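Long-range contacts in peroxidase (Cellulomonas bogoriensis 69B4 = DSM 16987, PDB 6QZO), which binds heme b and probably acts as a DyP-type peroxidase, oxidising its substrates at the expense of hydrogen peroxide: residues 48-53 / 142-147; 73-78 / 160-165; 125-130 / 338-343. All blocks are in the same frame, centred on the assembly; numbering follows the deposited sequence.

Interaction 1. Residues 48-53 / 142-147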
loop_
_atom_site.group_PDB
_atom_site.type_symbol
_atom_site.label_atom_id
_atom_site.label_comp_id
_atom_site.label_asym_id
_atom_site.label_seq_id
_atom_site.Cartn_x
_atom_site.Cartn_y
_atom_site.Cartn_z
ATOM N N ILE A 48 -5.925 0.884 -5.738
ATOM C CA ILE A 48 -5.809 0.260 -7.085
ATOM C C ILE A 48 -4.637 -0.723 -7.110
ATOM O O ILE A 48 -3.573 -0.415 -6.547
ATOM C CB ILE A 48 -5.615 1.316 -8.189
ATOM C CG1 ILE A 48 -5.769 0.694 -9.570
ATOM C CG2 ILE A 48 -4.282 2.049 -8.046
ATOM C CD1 ILE A 48 -6.062 1.717 -10.650
ATOM N N ALA A 49 -4.839 -1.850 -7.786
ATOM C CA ALA A 49 -3.760 -2.748 -8.246
ATOM C C ALA A 49 -4.043 -3.035 -9.714
ATOM O O ALA A 49 -5.120 -3.561 -9.992
ATOM C CB ALA A 49 -3.716 -4.006 -7.420
ATOM N N LEU A 50 -3.167 -2.595 -10.617
ATOM C CA LEU A 50 -3.206 -3.033 -12.025
ATOM C C LEU A 50 -2.333 -4.280 -12.131
ATOM O O LEU A 50 -1.106 -4.161 -11.890
ATOM C CB LEU A 50 -2.641 -1.927 -12.909
ATOM C CG LEU A 50 -3.434 -0.659 -13.158
ATOM C CD1 LEU A 50 -4.703 -0.931 -13.904
ATOM C CD2 LEU A 50 -3.705 0.161 -11.918
ATOM N N VAL A 51 -2.957 -5.418 -12.434
ATOM C CA VAL A 51 -2.259 -6.711 -12.635
ATOM C C VAL A 51 -2.223 -7.035 -14.133
ATOM O O VAL A 51 -3.271 -7.394 -14.686
ATOM C CB VAL A 51 -2.919 -7.837 -11.821
ATOM C CG1 VAL A 51 -2.105 -9.117 -11.899
ATOM C CG2 VAL A 51 -3.122 -7.427 -10.362
ATOM N N ALA A 52 -1.059 -6.868 -14.753
ATOM C CA ALA A 52 -0.766 -7.307 -16.125
ATOM C C ALA A 52 -0.376 -8.781 -16.090
ATOM O O ALA A 52 0.485 -9.157 -15.263
ATOM C CB ALA A 52 0.332 -6.467 -16.737
ATOM N N LEU A 53 -0.986 -9.581 -16.966
ATOM C CA LEU A 53 -0.641 -11.010 -17.106
ATOM C C LEU A 53 -0.236 -11.263 -18.553
ATOM O O LEU A 53 -0.672 -10.504 -19.432
ATOM C CB LEU A 53 -1.828 -11.874 -16.669
ATOM C CG LEU A 53 -2.289 -11.653 -15.221
ATOM C CD1 LEU A 53 -3.505 -10.741 -15.165
ATOM C CD2 LEU A 53 -2.596 -12.978 -14.542
ATOM N N ASP A 142 -0.376 -8.927 -22.156
ATOM C CA ASP A 142 -1.443 -9.528 -22.994
ATOM C C ASP A 142 -2.808 -9.167 -22.405
ATOM O O ASP A 142 -3.740 -8.946 -23.181
ATOM C CB ASP A 142 -1.295 -11.044 -23.090
ATOM C CG ASP A 142 -0.031 -11.469 -23.823
ATOM O OD1 ASP A 142 0.449 -10.688 -24.639
ATOM O OD2 ASP A 142 0.449 -12.573 -23.584
ATOM N N VAL A 143 -2.921 -9.081 -21.076
ATOM C CA VAL A 143 -4.219 -8.740 -20.425
ATOM C C VAL A 143 -3.926 -8.006 -19.119
ATOM O O VAL A 143 -2.842 -8.207 -18.561
ATOM C CB VAL A 143 -5.087 -9.995 -20.226
ATOM C CG1 VAL A 143 -4.402 -10.990 -19.308
ATOM C CG2 VAL A 143 -6.477 -9.660 -19.717
ATOM N N VAL A 144 -4.858 -7.175 -18.677
ATOM C CA VAL A 144 -4.720 -6.397 -17.423
ATOM C C VAL A 144 -6.020 -6.496 -16.640
ATOM O O VAL A 144 -7.095 -6.423 -17.257
ATOM C CB VAL A 144 -4.386 -4.930 -17.698
ATOM C CG1 VAL A 144 -5.502 -4.247 -18.496
ATOM C CG2 VAL A 144 -4.088 -4.177 -16.402
ATOM N N LEU A 145 -5.900 -6.629 -15.318
ATOM C CA LEU A 145 -7.019 -6.436 -14.369
ATOM C C LEU A 145 -6.744 -5.153 -13.583
ATOM O O LEU A 145 -5.779 -5.132 -12.795
ATOM C CB LEU A 145 -7.088 -7.655 -13.445
ATOM C CG LEU A 145 -7.261 -8.997 -14.163
ATOM C CD1 LEU A 145 -7.054 -10.148 -13.193
ATOM C CD2 LEU A 145 -8.621 -9.068 -14.819
ATOM N N GLN A 146 -7.539 -4.108 -13.811
ATOM C CA GLN A 146 -7.542 -2.947 -12.893
ATOM C C GLN A 146 -8.462 -3.312 -11.737
ATOM O O GLN A 146 -9.694 -3.371 -11.963
ATOM C CB GLN A 146 -8.005 -1.662 -13.572
ATOM C CG GLN A 146 -8.030 -0.482 -12.604
ATOM C CD GLN A 146 -8.726 0.712 -13.194
ATOM O OE1 GLN A 146 -8.124 1.514 -13.897
ATOM N NE2 GLN A 146 -10.009 0.833 -12.898
ATOM N N VAL A 147 -7.879 -3.568 -10.565
ATOM C CA VAL A 147 -8.623 -3.953 -9.332
ATOM C C VAL A 147 -8.604 -2.751 -8.390
ATOM O O VAL A 147 -7.476 -2.308 -7.981
ATOM C CB VAL A 147 -8.020 -5.202 -8.668
ATOM C CG1 VAL A 147 -8.936 -5.774 -7.593
ATOM C CG2 VAL A 147 -7.694 -6.263 -9.700
#
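Gln-146 lies across from Leu-50 and beside Ile-48, and traced outward it illustrates how an amide can leave a strand between two aliphatic side chains. Its CB is 3.4 Å from Leu-50 CD1, the two side chains running alongside each other in the same direction. CG stands anti to the backbone N (chi1 179°), which carries it to Ile-48, whose CD1 is 3.5 Å from Gln-146 CG; CD stays within 3.8 Å of the same Ile-48 CD1. Only at the tip does polarity take over: OE1 is hydrogen-bonded to Tyr-331 OH and NE2 to Gly-39 O, fixing the rotation of the amide. An alanine in place of Ile-48 would remove the delta methyl, and the CG-CD portion of Gln-146 would probably lose its neighbour on that side, leaving Leu-50 and the two hydrogen bonds to steady it.

Beneath this, the two strand segments run antiparallel, their directions 166° apart. Paired N-H and C=O bonds join Ala-49 with Val-147, Val-51 with Leu-145, and Leu-53 with Val-143; the Val-51 N to Leu-145 O bond, 2.9 Å, is almost straight at 172°.

On the face bearing Val-51, Leu-145 and Leu-53, Leu-53 CD1 meets Leu-145 CD1 at 4.1 Å, and Trp-71 of helix 61-78 covers both leucines. These are the two central strands of the sheet, flanked by 170-179 and 100-105, and their pairing ends in a classic beta bulge, where Asp-142 and Val-143 both face Leu-53 at the entry to the second strand.

Interaction 2. Residues 73-78 / 160-165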
loop_
_atom_site.group_PDB
_atom_site.type_symbol
_atom_site.label_atom_id
_atom_site.label_comp_id
_atom_site.label_asym_id
_atom_site.label_seq_id
_atom_site.Cartn_x
_atom_site.Cartn_y
_atom_site.Cartn_z
ATOM N N VAL A 73 -17.050 -15.139 -13.363
ATOM C CA VAL A 73 -17.628 -15.736 -12.118
ATOM C C VAL A 73 -17.031 -15.021 -10.898
ATOM O O VAL A 73 -17.820 -14.530 -10.060
ATOM C CB VAL A 73 -17.388 -17.251 -12.057
ATOM C CG1 VAL A 73 -17.883 -17.835 -10.751
ATOM C CG2 VAL A 73 -18.048 -17.964 -13.234
ATOM N N ASP A 74 -15.697 -14.931 -10.826
ATOM C CA ASP A 74 -14.961 -14.369 -9.663
ATOM C C ASP A 74 -15.312 -12.885 -9.503
ATOM O O ASP A 74 -15.519 -12.450 -8.368
ATOM C CB ASP A 74 -13.452 -14.580 -9.797
ATOM C CG ASP A 74 -13.008 -16.013 -9.499
ATOM O OD1 ASP A 74 -13.809 -16.753 -8.899
ATOM O OD2 ASP A 74 -11.857 -16.368 -9.873
ATOM N N ILE A 75 -15.390 -12.137 -10.601
ATOM C CA ILE A 75 -15.758 -10.695 -10.558
ATOM C C ILE A 75 -17.184 -10.571 -10.010
ATOM O O ILE A 75 -17.408 -9.726 -9.127
ATOM C CB ILE A 75 -15.614 -10.036 -11.939
ATOM C CG1 ILE A 75 -14.164 -10.016 -12.414
ATOM C CG2 ILE A 75 -16.194 -8.625 -11.913
ATOM C CD1 ILE A 75 -14.020 -9.645 -13.868
ATOM N N GLU A 76 -18.120 -11.371 -10.517
ATOM C CA GLU A 76 -19.551 -11.262 -10.128
ATOM C C GLU A 76 -19.692 -11.575 -8.634
ATOM O O GLU A 76 -20.532 -10.935 -7.963
ATOM C CB GLU A 76 -20.426 -12.175 -10.995
ATOM C CG GLU A 76 -20.611 -11.671 -12.418
ATOM C CD GLU A 76 -21.512 -12.505 -13.313
ATOM O OE1 GLU A 76 -22.012 -13.530 -12.855
ATOM O OE2 GLU A 76 -21.800 -12.065 -14.428
ATOM N N ARG A 77 -18.891 -12.519 -8.132
ATOM C CA ARG A 77 -18.911 -12.955 -6.709
ATOM C C ARG A 77 -18.191 -11.943 -5.814
ATOM O O ARG A 77 -18.820 -11.451 -4.867
ATOM C CB ARG A 77 -18.252 -14.326 -6.574
ATOM C CG ARG A 77 -19.215 -15.469 -6.838
ATOM C CD ARG A 77 -18.542 -16.723 -7.342
ATOM N NE ARG A 77 -19.580 -17.725 -7.511
ATOM C CZ ARG A 77 -20.140 -18.387 -6.505
ATOM N NH1 ARG A 77 -19.734 -18.203 -5.265
ATOM N NH2 ARG A 77 -21.085 -19.268 -6.751
ATOM N N LEU A 78 -16.915 -11.676 -6.071
ATOM C CA LEU A 78 -16.065 -10.843 -5.168
ATOM C C LEU A 78 -16.705 -9.453 -5.013
ATOM O O LEU A 78 -16.795 -8.973 -3.870
ATOM C CB LEU A 78 -14.633 -10.764 -5.707
ATOM C CG LEU A 78 -13.839 -12.076 -5.684
ATOM C CD1 LEU A 78 -12.567 -11.964 -6.519
ATOM C CD2 LEU A 78 -13.483 -12.482 -4.262
ATOM N N ARG A 160 -5.407 -12.007 -5.253
ATOM C CA ARG A 160 -4.963 -13.410 -4.990
ATOM C C ARG A 160 -5.905 -14.365 -5.739
ATOM O O ARG A 160 -5.408 -15.296 -6.407
ATOM C CB ARG A 160 -4.928 -13.662 -3.476
ATOM C CG ARG A 160 -4.673 -15.109 -3.059
ATOM C CD ARG A 160 -3.259 -15.559 -3.315
ATOM N NE ARG A 160 -2.997 -16.946 -2.955
ATOM C CZ ARG A 160 -1.908 -17.629 -3.323
ATOM N NH1 ARG A 160 -0.969 -17.046 -4.047
ATOM N NH2 ARG A 160 -1.768 -18.906 -3.012
ATOM N N VAL A 161 -7.218 -14.156 -5.644
ATOM C CA VAL A 161 -8.230 -15.070 -6.255
ATOM C C VAL A 161 -8.101 -15.011 -7.777
ATOM O O VAL A 161 -8.009 -16.090 -8.394
ATOM C CB VAL A 161 -9.651 -14.734 -5.778
ATOM C CG1 VAL A 161 -10.708 -15.429 -6.618
ATOM C CG2 VAL A 161 -9.827 -15.083 -4.294
ATOM N N LEU A 162 -8.075 -13.813 -8.362
ATOM C CA LEU A 162 -8.053 -13.649 -9.834
ATOM C C LEU A 162 -6.745 -14.222 -10.391
ATOM O O LEU A 162 -6.788 -14.862 -11.464
ATOM C CB LEU A 162 -8.211 -12.172 -10.194
ATOM C CG LEU A 162 -9.561 -11.577 -9.806
ATOM C CD1 LEU A 162 -9.505 -10.054 -9.823
ATOM C CD2 LEU A 162 -10.671 -12.088 -10.711
ATOM N N THR A 163 -5.632 -14.028 -9.680
ATOM C CA THR A 163 -4.286 -14.484 -10.102
ATOM C C THR A 163 -4.263 -16.013 -10.107
ATOM O O THR A 163 -3.819 -16.596 -11.120
ATOM C CB THR A 163 -3.190 -13.893 -9.207
ATOM O OG1 THR A 163 -3.291 -12.475 -9.292
ATOM C CG2 THR A 163 -1.795 -14.317 -9.605
ATOM N N LYS A 164 -4.708 -16.636 -9.013
ATOM C CA LYS A 164 -4.790 -18.112 -8.874
ATOM C C LYS A 164 -5.659 -18.713 -9.983
ATOM O O LYS A 164 -5.312 -19.792 -10.475
ATOM C CB LYS A 164 -5.410 -18.484 -7.525
ATOM C CG LYS A 164 -4.455 -18.516 -6.359
ATOM C CD LYS A 164 -5.174 -18.603 -5.021
ATOM C CE LYS A 164 -5.923 -19.907 -4.851
ATOM N NZ LYS A 164 -6.486 -20.043 -3.477
ATOM N N GLU A 165 -6.771 -18.059 -10.320
ATOM C CA GLU A 165 -7.751 -18.570 -11.312
ATOM C C GLU A 165 -7.080 -18.724 -12.682
ATOM O O GLU A 165 -7.477 -19.641 -13.420
ATOM C CB GLU A 165 -8.934 -17.615 -11.421
ATOM C CG GLU A 165 -10.204 -18.306 -11.817
ATOM C CD GLU A 165 -10.691 -19.223 -10.726
ATOM O OE1 GLU A 165 -11.214 -18.714 -9.705
ATOM O OE2 GLU A 165 -10.513 -20.457 -10.882
#
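The carboxylates of Asp-74 and Glu-165 confront each other obliquely, their planes 42° apart, at one margin of the helix pair. Asp-74 OD2 and Glu-165 OE1 are modelled only 2.4 Å apart, a separation whose exact value is doubtful at this resolution; one of the two acids probably carries a proton. Backbone N-H groups of the adjoining loop also serve the pair, Leu-85 N bonding to Asp-74 OD1 and Ala-86 N to Glu-165 OE1, which would be expected to ease the repulsion between like charges. Glu-165 reaches this position by bending at chi2 (68°), a turn that brings its carboxylate back toward Asp-74. On the same helix, the guanidinium of Arg-160 has Lys-164 CG over one face, 4.0 Å above its plane, while its NH2 forms salt bridges with Asp-241 and Asp-244 of the second subunit.

Val-161 bridges from the acids to the apolar part, its CG1 3.6 Å from Asp-74 OD2 and 3.9 Å from Leu-78 CD1, the valine and leucine meeting tip to tip. Leu-162 approaches with CD2, which comes to 3.8 Å from Asp-74 CB and more loosely touches Ile-75. Both Ile-75 and Leu-162 rest on Val-101 of strand 100-105, so the seam between the helices points its greasy side at the sheet.

The two segments run antiparallel at 165° with their axes 10.5 Å apart, a rather wide spacing bridged by side-chain ends. Strand 47-55, helix 61-78, strands 100-105 and 143-149, helix 152-165 and strand 170-179 follow one another in the βαββαβ order of a ferredoxin-like fold.

Interaction 3. Residues 125-130 / 338-343. With HEM (protoporphyrin IX containing Fe), chain I.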
loop_
_atom_site.group_PDB
_atom_site.type_symbol
_atom_site.label_atom_id
_atom_site.label_comp_id
_atom_site.label_asym_id
_atom_site.label_seq_id
_atom_site.Cartn_x
_atom_site.Cartn_y
_atom_site.Cartn_z
ATOM N N PRO A 125 1.624 -0.568 -28.679
ATOM C CA PRO A 125 2.356 0.327 -27.772
ATOM C C PRO A 125 2.349 1.765 -28.302
ATOM O O PRO A 125 2.343 1.956 -29.510
ATOM C CB PRO A 125 3.778 -0.245 -27.774
ATOM C CG PRO A 125 3.580 -1.725 -28.143
ATOM C CD PRO A 125 2.395 -1.760 -29.081
ATOM N N LEU A 126 2.334 2.754 -27.408
ATOM C CA LEU A 126 2.471 4.171 -27.832
ATOM C C LEU A 126 3.750 4.285 -28.649
ATOM O O LEU A 126 4.676 3.502 -28.460
ATOM C CB LEU A 126 2.500 5.071 -26.593
ATOM C CG LEU A 126 1.208 5.087 -25.775
ATOM C CD1 LEU A 126 1.402 5.910 -24.516
ATOM C CD2 LEU A 126 0.048 5.633 -26.576
ATOM N N PRO A 127 3.836 5.229 -29.610
ATOM C CA PRO A 127 5.100 5.484 -30.298
ATOM C C PRO A 127 6.125 5.973 -29.276
ATOM O O PRO A 127 5.740 6.471 -28.228
ATOM C CB PRO A 127 4.751 6.539 -31.364
ATOM C CG PRO A 127 3.475 7.171 -30.895
ATOM C CD PRO A 127 2.757 6.120 -30.069
ATOM N N PRO A 128 7.439 5.886 -29.554
ATOM C CA PRO A 128 8.449 6.334 -28.592
ATOM C C PRO A 128 8.504 7.872 -28.524
ATOM O O PRO A 128 8.252 8.533 -29.520
ATOM C CB PRO A 128 9.760 5.750 -29.138
ATOM C CG PRO A 128 9.529 5.667 -30.646
ATOM C CD PRO A 128 8.033 5.408 -30.820
ATOM N N PHE A 129 8.795 8.404 -27.339
ATOM C CA PHE A 129 8.958 9.856 -27.081
ATOM C C PHE A 129 10.356 10.096 -26.512
ATOM O O PHE A 129 10.854 9.213 -25.787
ATOM C CB PHE A 129 7.854 10.345 -26.144
ATOM C CG PHE A 129 6.480 10.191 -26.739
ATOM C CD1 PHE A 129 6.078 11.029 -27.761
ATOM C CD2 PHE A 129 5.603 9.200 -26.309
ATOM C CE1 PHE A 129 4.842 10.866 -28.363
ATOM C CE2 PHE A 129 4.344 9.075 -26.877
ATOM C CZ PHE A 129 3.969 9.906 -27.910
ATOM N N GLY A 130 10.966 11.240 -26.831
ATOM C CA GLY A 130 12.275 11.664 -26.283
ATOM C C GLY A 130 12.329 11.553 -24.758
ATOM O O GLY A 130 13.379 11.180 -24.232
ATOM N N GLN A 338 -6.735 10.695 -29.596
ATOM C CA GLN A 338 -7.146 11.427 -28.365
ATOM C C GLN A 338 -5.953 11.601 -27.414
ATOM O O GLN A 338 -5.637 12.768 -27.083
ATOM C CB GLN A 338 -8.324 10.698 -27.709
ATOM C CG GLN A 338 -9.538 10.574 -28.629
ATOM C CD GLN A 338 -10.756 10.075 -27.898
ATOM O OE1 GLN A 338 -11.189 8.939 -28.086
ATOM N NE2 GLN A 338 -11.298 10.917 -27.027
ATOM N N PHE A 339 -5.296 10.514 -27.009
ATOM C CA PHE A 339 -4.193 10.557 -26.010
ATOM C C PHE A 339 -2.879 10.972 -26.679
ATOM O O PHE A 339 -2.265 11.981 -26.263
ATOM C CB PHE A 339 -4.037 9.225 -25.270
ATOM C CG PHE A 339 -2.890 9.227 -24.289
ATOM C CD1 PHE A 339 -3.049 9.724 -23.008
ATOM C CD2 PHE A 339 -1.639 8.762 -24.669
ATOM C CE1 PHE A 339 -1.990 9.731 -22.114
ATOM C CE2 PHE A 339 -0.573 8.793 -23.771
ATOM C CZ PHE A 339 -0.753 9.269 -22.492
ATOM N N THR A 340 -2.458 10.216 -27.684
ATOM C CA THR A 340 -1.103 10.296 -28.294
ATOM C C THR A 340 -0.773 11.707 -28.773
ATOM O O THR A 340 0.368 12.138 -28.631
ATOM C CB THR A 340 -0.971 9.262 -29.409
ATOM O OG1 THR A 340 -1.235 8.028 -28.748
ATOM C CG2 THR A 340 0.382 9.262 -30.074
ATOM N N PRO A 341 -1.702 12.455 -29.402
ATOM C CA PRO A 341 -1.426 13.836 -29.795
ATOM C C PRO A 341 -1.112 14.748 -28.599
ATOM O O PRO A 341 -0.314 15.664 -28.753
ATOM C CB PRO A 341 -2.720 14.287 -30.498
ATOM C CG PRO A 341 -3.350 12.985 -30.959
ATOM C CD PRO A 341 -3.037 12.013 -29.840
ATOM N N VAL A 342 -1.730 14.483 -27.439
ATOM C CA VAL A 342 -1.461 15.266 -26.190
ATOM C C VAL A 342 -0.078 14.864 -25.666
ATOM O O VAL A 342 0.759 15.766 -25.450
ATOM C CB VAL A 342 -2.556 15.085 -25.128
ATOM C CG1 VAL A 342 -2.173 15.761 -23.824
ATOM C CG2 VAL A 342 -3.905 15.588 -25.618
ATOM N N GLN A 343 0.171 13.562 -25.519
ATOM C CA GLN A 343 1.495 13.026 -25.098
ATOM C C GLN A 343 2.583 13.591 -26.023
ATOM O O GLN A 343 3.646 13.969 -25.496
ATOM C CB GLN A 343 1.502 11.501 -25.098
ATOM C CG GLN A 343 2.772 10.893 -24.523
ATOM C CD GLN A 343 3.059 11.391 -23.122
ATOM O OE1 GLN A 343 2.485 10.921 -22.129
ATOM N NE2 GLN A 343 3.937 12.381 -23.026
HETATM C CHA HEM I . -3.560 18.511 -15.708
HETATM C CHB HEM I . -0.073 16.775 -12.882
HETATM C CHC HEM I . 1.331 13.829 -16.444
HETATM C CHD HEM I . -2.410 15.268 -19.122
HETATM C C1A HEM I . -2.711 18.306 -14.655
HETATM C C2A HEM I . -2.695 19.096 -13.469
HETATM C C3A HEM I . -1.700 18.611 -12.683
HETATM C C4A HEM I . -1.130 17.512 -13.362
HETATM C CMA HEM I . -1.272 19.118 -11.320
HETATM C CAA HEM I . -3.572 20.297 -13.156
HETATM C CBA HEM I . -4.881 19.938 -12.454
HETATM C CGA HEM I . -5.798 19.271 -13.427
HETATM O O1A HEM I . -5.766 18.010 -13.478
HETATM O O2A HEM I . -6.551 19.968 -14.164
HETATM C C1B HEM I . 0.603 15.825 -13.638
HETATM C C2B HEM I . 1.731 15.127 -13.129
HETATM C C3B HEM I . 2.148 14.287 -14.134
HETATM C C4B HEM I . 1.224 14.525 -15.251
HETATM C CMB HEM I . 2.332 15.282 -11.735
HETATM C CAB HEM I . 3.217 13.270 -14.161
HETATM C CBB HEM I . 3.850 12.831 -13.073
HETATM C C1C HEM I . 0.439 13.943 -17.485
HETATM C C2C HEM I . 0.534 13.223 -18.675
HETATM C C3C HEM I . -0.515 13.607 -19.477
HETATM C C4C HEM I . -1.274 14.595 -18.732
HETATM C CMC HEM I . 1.568 12.210 -19.084
HETATM C CAC HEM I . -0.604 12.943 -20.804
HETATM C CBC HEM I . -1.522 13.151 -21.707
HETATM C C1D HEM I . -3.024 16.294 -18.374
HETATM C C2D HEM I . -4.220 17.010 -18.855
HETATM C C3D HEM I . -4.529 17.925 -17.918
HETATM C C4D HEM I . -3.518 17.744 -16.862
HETATM C CMD HEM I . -4.987 16.845 -20.155
HETATM C CAD HEM I . -5.692 18.922 -17.963
HETATM C CBD HEM I . -5.258 20.237 -18.642
HETATM C CGD HEM I . -6.348 21.293 -18.796
HETATM O O1D HEM I . -7.188 21.211 -19.717
HETATM O O2D HEM I . -6.410 22.292 -18.025
HETATM N NA HEM I . -1.749 17.343 -14.573
HETATM N NB HEM I . 0.343 15.446 -14.890
HETATM N NC HEM I . -0.642 14.774 -17.521
HETATM N ND HEM I . -2.653 16.776 -17.180
HETATM FE FE HEM I . -1.209 16.201 -16.101
#
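Phe-129 and Gln-343 make the tightest part of this contact. Gln-343 CG sits over one face of the phenyl ring, 3.8 Å from its centroid and 29° off the normal, a CH-pi arrangement whose closest pair is Gln-343 CG and Phe-129 CE2 at 3.4 Å. Beyond CG the glutamine bends at chi2 (56°), and its OE1 ends 3.4 Å from the heme methyl CMC. Further along, Leu-126 crosses Phe-339 at about a right angle, with CD1 3.6 Å from ring atom CE2. On the same ring CE1 lies 3.5 Å from the heme vinyl carbon CBC, so that a single phenyl passes the contact from the leucine to the cofactor. Phe-328 and Val-232 help to enclose that ring. Leu-126 CD2 slides past Thr-340 OG1 at 3.5 Å, an oxygen that makes a weak hydrogen bond with Val-335 O instead.

The outer margin is slacker. Pro-127, partly exposed, points the CG corner of its ring at the Thr-340 methyl, 3.8 Å from CG2, and this methyl also lies near the plane of the Phe-129 ring, at its edge, 4.2 Å from CZ.

Carbon therefore does nearly all the work between the loop 125-130 and the start of helix 340-348. Contacts of this sort depend on shape more than on directed bonds, and here they place Leu-126 and Phe-129 in a second shell: they touch Phe-339 and Gln-343, which, together with Val-342, line the heme pocket. The chemistry implies a largely apolar backing for the vinyl- and methyl-bearing rim of the porphyrin, with one amide oxygen against the methyl.

From the N terminus the chain lays down 48-53, 73-78, 125-130, 142-147, 160-165 and 338-343 in that order, so every first segment precedes every second one and all three contacts cross. Interaction 1 closes a loop of 88 residues by pairing two strands; interaction 2, shifted one helix onward at both ends, closes one of 81. They meet directly, Leu-145 CD1 lying 3.8 Å from Leu-162 CB, and together join sheet to helices within the N-terminal family region. Interaction 3 starts in that region and reaches out of it, spanning 207 residues to the C-terminal, heme-lining part; its centre is about 33 Å from that of interaction 2.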